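Local coordinates for carboxylic ester hydrolase (Aspergillus niger, PDB 7K4O), which probably hydrolyses ester bonds of tannins to release gallic acid, acting as a serine esterase of the tannase family, at residues G302-V305 / A306-I310; M485-W488 / V489-V493; W523-N526 / G527-E531. One frame throughout, in Å; residues are numbered along the deposited sequence.

How the contacts relate
Contact 1 is the most buried of the three, contact 2 is partly buried, and contact 3 lies on the surface. Contacts 1 and 2 are each local to one helix, contact 1 within 300-310 and contact 2 at the C-terminal end of 481-491, on opposite sides of the chain's centre and about 44 Å apart between centres. Contact 3 instead joins the two strands of a hairpin beside the calcium site. Chemistry follows place: 302-310 combines backbone rungs with aliphatic packing and one threonine hydroxyl, 485-493 adds a carboxylate-amide bond at an exposed helix end, and 523-531 pairs a tryptophan-methionine face with a threonine-rich polar face. None touches another; contacts 2 and 3 come nearest, about 16 Å between closest atoms.

Contact 1: G302-V305 / A306-I310; sequences GIEV and AKTII
Glu304 O is gripped twice by Thr308, one turn further along helix 300-310: the hydroxyl OG1 of Thr308 donates to it over 2.7 Å, and the amide N of Thr308 donates to the same Glu304 O over 3.0 Å. The two donors come from opposite faces of the carbonyl plane, OG1 tilted 31° out of it. The threonine torsion makes this possible: with OG1 beside its own backbone N (chi1 -59°), the hydroxyl folds back toward the preceding turn, as is common for threonines within helices. Rungs of the usual i to i+4 kind run alongside, among them Lys307 N to Ile303 O at 2.8 Å. Two side-chain pairs follow the same spacing. Ile303 and Lys307 lie side by side, the methyl CG2 of Ile303 4.1 Å from CE of the extended Lys307, whose ammonium continues past it to a salt bridge with Asp274 and a bond to Ser276. Around the helix, Thr308 and Ile309 press on helix 224-232, while Ala306 meets Ile275 of a loop, so this helix is packed between neighbouring parts of the fold, away from the gallate pocket. Val305 and Ile309 also lie side by side and point the same way. Methyl CG1 of Val305 stands anti to its backbone N (chi1 164°) and lies 3.7 Å from CD1 of Ile309.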
# COMPACT_ATOMS: atom_id res chain seq x y z
N GLY A 302 -14.79 15.53 22.35
CA GLY A 302 -13.69 15.31 21.39
C GLY A 302 -12.96 14.03 21.73
O GLY A 302 -12.68 13.21 20.82
N ILE A 303 -12.68 13.82 23.00
CA ILE A 303 -12.05 12.58 23.50
C ILE A 303 -12.99 11.40 23.22
O ILE A 303 -12.51 10.32 22.84
CB ILE A 303 -11.67 12.72 24.98
CG1 ILE A 303 -10.44 13.60 25.09
CG2 ILE A 303 -11.48 11.36 25.63
CD1 ILE A 303 -10.15 14.04 26.49
N GLU A 304 -14.29 11.55 23.44
CA GLU A 304 -15.24 10.43 23.21
C GLU A 304 -15.21 10.04 21.71
O GLU A 304 -15.17 8.84 21.42
CB GLU A 304 -16.66 10.82 23.64
CG GLU A 304 -17.63 9.66 23.64
CD GLU A 304 -19.07 10.05 24.00
OE1 GLU A 304 -19.46 11.24 23.77
OE2 GLU A 304 -19.80 9.16 24.43
N VAL A 305 -15.25 11.02 20.83
CA VAL A 305 -15.17 10.76 19.37
C VAL A 305 -13.84 10.04 19.10
O VAL A 305 -13.86 8.99 18.41
CB VAL A 305 -15.32 12.03 18.54
CG1 VAL A 305 -14.85 11.82 17.10
CG2 VAL A 305 -16.77 12.51 18.58
N ALA A 306 -12.74 10.54 19.65
CA ALA A 306 -11.41 10.00 19.31
C ALA A 306 -11.35 8.57 19.80
O ALA A 306 -10.81 7.70 19.08
CB ALA A 306 -10.28 10.83 19.87
N LYS A 307 -11.81 8.31 21.02
CA LYS A 307 -11.70 6.96 21.59
C LYS A 307 -12.55 6.02 20.75
O LYS A 307 -12.21 4.83 20.65
CB LYS A 307 -12.18 6.88 23.04
CG LYS A 307 -11.19 7.38 24.07
CD LYS A 307 -11.63 6.97 25.45
CE LYS A 307 -10.62 7.42 26.47
NZ LYS A 307 -10.96 6.89 27.80
N THR A 308 -13.70 6.49 20.29
CA THR A 308 -14.65 5.64 19.53
C THR A 308 -14.00 5.27 18.18
O THR A 308 -14.13 4.12 17.77
CB THR A 308 -16.02 6.33 19.41
OG1 THR A 308 -16.48 6.56 20.76
CG2 THR A 308 -17.00 5.45 18.68
N ILE A 309 -13.37 6.23 17.52
CA ILE A 309 -12.66 6.02 16.22
C ILE A 309 -11.56 5.00 16.46
O ILE A 309 -11.51 3.96 15.77
CB ILE A 309 -12.13 7.33 15.65
CG1 ILE A 309 -13.28 8.22 15.20
CG2 ILE A 309 -11.16 7.04 14.50
CD1 ILE A 309 -12.89 9.64 14.86
N ILE A 310 -10.71 5.26 17.44
CA ILE A 310 -9.58 4.32 17.72
C ILE A 310 -10.09 2.92 18.01
O ILE A 310 -9.42 1.95 17.63
CB ILE A 310 -8.66 4.91 18.81
CG1 ILE A 310 -7.96 6.12 18.20
CG2 ILE A 310 -7.69 3.89 19.37
CD1 ILE A 310 -7.19 6.96 19.18

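Contact 2: M485-W488 / V489-V493; sequences MIDW and VENGV
The C-terminal end of helix 481-491 is closed here by Gly492, which leaves helical geometry with a positive phi of 77° and turns the chain back so that Val493 N donates to Asp487 O over 2.9 Å. That amide sits well above the carbonyl plane, and Asn491 N reaches the same oxygen more weakly. Asp487 is held from its side chain too: Asn491 ND2 donates to Asp487 OD1 over 2.8 Å, nearly straight at 172°, in the plane of the amide and onto the anti lone pair, although carboxylate and amide planes stand 87° apart. Val493 CG2 packs 3.5 Å from Asp487 CG. At the helix end, Trp488 CA makes a CH...O contact of 3.1 Å with Val493 O. On the buried side, Met485 SD rests 3.6 Å from Val489 CG2, against strands 179-185 and 410-416. Ile486, which touches a bound polyether, runs beside the extended Glu490, whose carboxylate binds Tyr181 and Arg89. The straight bond from Asn491 ND2 would partly offset the unfavourable place of a carboxylate near a helix C-terminus and probably limits its rotation.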
# COMPACT_ATOMS: atom_id res chain seq x y z
N MET A 485 15.86 -7.01 -1.29
CA MET A 485 15.16 -8.14 -1.97
C MET A 485 16.13 -8.83 -2.93
O MET A 485 16.16 -10.07 -2.93
CB MET A 485 13.90 -7.63 -2.68
CG MET A 485 13.14 -8.75 -3.32
SD MET A 485 12.61 -10.08 -2.24
CE MET A 485 11.07 -9.37 -1.62
N ILE A 486 16.88 -8.08 -3.71
CA ILE A 486 17.89 -8.70 -4.60
C ILE A 486 18.85 -9.54 -3.75
O ILE A 486 19.19 -10.68 -4.17
CB ILE A 486 18.62 -7.64 -5.41
CG1 ILE A 486 17.72 -7.07 -6.50
CG2 ILE A 486 19.90 -8.22 -5.99
CD1 ILE A 486 18.20 -5.78 -7.04
N ASP A 487 19.34 -8.98 -2.67
CA ASP A 487 20.30 -9.73 -1.83
C ASP A 487 19.68 -11.03 -1.29
O ASP A 487 20.35 -12.08 -1.22
CB ASP A 487 20.74 -8.83 -0.70
CG ASP A 487 22.24 -8.86 -0.43
OD1 ASP A 487 22.99 -9.45 -1.23
OD2 ASP A 487 22.61 -8.29 0.62
N TRP A 488 18.41 -10.99 -0.92
CA TRP A 488 17.69 -12.16 -0.41
C TRP A 488 17.55 -13.18 -1.54
O TRP A 488 17.96 -14.36 -1.39
CB TRP A 488 16.36 -11.73 0.17
CG TRP A 488 15.66 -12.78 0.96
CD1 TRP A 488 16.15 -13.97 1.42
CD2 TRP A 488 14.33 -12.66 1.50
NE1 TRP A 488 15.22 -14.60 2.20
CE2 TRP A 488 14.10 -13.81 2.28
CE3 TRP A 488 13.34 -11.69 1.42
CZ2 TRP A 488 12.90 -14.01 2.98
CZ3 TRP A 488 12.15 -11.89 2.10
CH2 TRP A 488 11.94 -13.05 2.85
N VAL A 489 16.93 -12.79 -2.63
CA VAL A 489 16.58 -13.72 -3.73
C VAL A 489 17.83 -14.23 -4.45
O VAL A 489 17.92 -15.44 -4.70
CB VAL A 489 15.61 -13.01 -4.70
CG1 VAL A 489 15.47 -13.83 -5.96
CG2 VAL A 489 14.25 -12.77 -4.05
N GLU A 490 18.76 -13.33 -4.78
CA GLU A 490 19.88 -13.69 -5.66
C GLU A 490 21.10 -14.15 -4.85
O GLU A 490 21.89 -14.93 -5.42
CB GLU A 490 20.27 -12.56 -6.58
CG GLU A 490 19.09 -12.08 -7.43
CD GLU A 490 19.43 -11.03 -8.47
OE1 GLU A 490 20.60 -10.91 -8.91
OE2 GLU A 490 18.51 -10.30 -8.85
N ASN A 491 21.29 -13.65 -3.65
CA ASN A 491 22.57 -13.86 -2.93
C ASN A 491 22.39 -14.67 -1.63
O ASN A 491 23.41 -14.87 -0.94
CB ASN A 491 23.26 -12.54 -2.64
CG ASN A 491 23.47 -11.72 -3.91
OD1 ASN A 491 23.67 -12.27 -4.98
ND2 ASN A 491 23.41 -10.41 -3.81
N GLY A 492 21.19 -15.08 -1.26
CA GLY A 492 20.97 -15.84 -0.01
C GLY A 492 21.01 -14.97 1.24
O GLY A 492 21.05 -15.54 2.35
N VAL A 493 20.97 -13.64 1.15
CA VAL A 493 21.07 -12.80 2.38
C VAL A 493 19.68 -12.61 3.00
O VAL A 493 18.88 -11.80 2.48
CB VAL A 493 21.76 -11.47 2.09
CG1 VAL A 493 21.83 -10.60 3.32
CG2 VAL A 493 23.14 -11.68 1.48

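Contact 3: W523-N526 / G527-E531; sequences WTNN and GTTME
Trp523 and Met530 face each other as a non-hydrogen-bonded pair of an antiparallel hairpin, the methionine chain crossing obliquely over the indole. Met530 CB stands 3.6 Å above the centre of the six-membered ring of Trp523, only 4° from its normal, a CH-pi contact over the face. From there Met530 CG, anti to the backbone N (chi1 -163°), continues across the ring, 3.6 Å from Trp523 CE2. The sulfur lies further out: Met530 SD is 4.4 Å from the centre of the same Trp523 ring, an oblique Met-aromatic contact, secondary to the CH-pi one. Near the plane of the indole, at its edge, comes the carbonyl carbon of Thr528. Trp523 also has a cation-pi contact with Lys258 and a backbone bond to Asp256, both residues of the calcium site.

The other face of the hairpin is polar. The Thr524 and Thr529 side chains meet through their hydroxyls, Thr524 OG1 2.7 Å from Thr529 OG1; which neighbour takes the Thr524 proton is not settled, Thr529 O and Glu531 OE1 being weaker alternatives. The Glu531 and Thr524 side chains lie at about a right angle. Asn525 ND2 donates to Thr529 OG1 over 3.2 Å, the hydroxyl tilted 24° out of the amide plane.

Between the faces, Thr524 N donates to Thr529 O over 2.8 Å, while Thr524 O receives Thr528 N at 3.1 Å and Thr529 N from opposite sides of its plane. A water accepts from Gly527 N within the turn. Two residues, Thr528 and Thr529, set against the single Thr524 are the mark of a classic beta bulge, here at the turn end of hairpin 520-533.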
# COMPACT_ATOMS: atom_id res chain seq x y z
N TRP A 523 14.48 -0.38 22.69
CA TRP A 523 15.85 0.16 22.87
C TRP A 523 16.25 0.05 24.34
O TRP A 523 15.40 0.28 25.23
CB TRP A 523 15.98 1.58 22.37
CG TRP A 523 15.67 1.76 20.90
CD1 TRP A 523 14.43 1.77 20.31
CD2 TRP A 523 16.60 2.07 19.84
NE1 TRP A 523 14.53 2.04 18.97
CE2 TRP A 523 15.85 2.21 18.65
CE3 TRP A 523 17.98 2.20 19.77
CZ2 TRP A 523 16.44 2.48 17.42
CZ3 TRP A 523 18.58 2.48 18.55
CH2 TRP A 523 17.82 2.60 17.38
N THR A 524 17.52 -0.29 24.56
CA THR A 524 18.17 -0.38 25.89
C THR A 524 19.35 0.59 25.94
O THR A 524 19.73 1.19 24.88
CB THR A 524 18.58 -1.82 26.16
OG1 THR A 524 19.39 -2.26 25.08
CG2 THR A 524 17.40 -2.75 26.32
N ASN A 525 19.95 0.76 27.12
CA ASN A 525 21.23 1.50 27.26
C ASN A 525 21.01 2.94 26.83
O ASN A 525 21.72 3.43 25.91
CB ASN A 525 22.37 0.83 26.49
CG ASN A 525 22.70 -0.54 27.05
OD1 ASN A 525 22.81 -0.73 28.25
ND2 ASN A 525 22.82 -1.54 26.19
N ASN A 526 20.05 3.61 27.46
CA ASN A 526 19.77 5.04 27.19
C ASN A 526 19.58 5.24 25.68
O ASN A 526 20.21 6.16 25.10
CB ASN A 526 20.89 5.96 27.71
CG ASN A 526 20.47 7.42 27.76
OD1 ASN A 526 19.35 7.73 28.17
ND2 ASN A 526 21.33 8.33 27.32
N GLY A 527 18.74 4.40 25.05
CA GLY A 527 18.29 4.63 23.66
C GLY A 527 19.37 4.37 22.64
O GLY A 527 19.25 4.90 21.51
N THR A 528 20.38 3.58 22.98
CA THR A 528 21.56 3.44 22.10
C THR A 528 21.56 2.08 21.40
O THR A 528 22.11 2.01 20.29
CB THR A 528 22.88 3.66 22.87
OG1 THR A 528 22.97 2.70 23.92
CG2 THR A 528 22.95 5.05 23.44
N THR A 529 21.00 1.03 22.00
CA THR A 529 21.05 -0.31 21.37
C THR A 529 19.63 -0.84 21.18
O THR A 529 18.85 -0.85 22.15
CB THR A 529 21.93 -1.26 22.17
OG1 THR A 529 21.30 -1.47 23.42
CG2 THR A 529 23.33 -0.69 22.33
N MET A 530 19.32 -1.25 19.96
CA MET A 530 17.96 -1.75 19.63
C MET A 530 17.93 -3.28 19.67
O MET A 530 18.84 -3.93 19.16
CB MET A 530 17.53 -1.22 18.26
CG MET A 530 16.03 -1.35 18.09
SD MET A 530 15.48 -1.12 16.42
CE MET A 530 15.70 -2.79 15.82
N GLU A 531 16.93 -3.83 20.34
CA GLU A 531 16.66 -5.27 20.34
C GLU A 531 15.28 -5.50 19.71
O GLU A 531 14.45 -4.57 19.67
CB GLU A 531 16.67 -5.79 21.76
CG GLU A 531 17.93 -5.36 22.50
CD GLU A 531 17.99 -5.83 23.95
OE1 GLU A 531 19.00 -5.52 24.61
OE2 GLU A 531 17.00 -6.46 24.41
O HOH W 1 16.97 2.87 26.60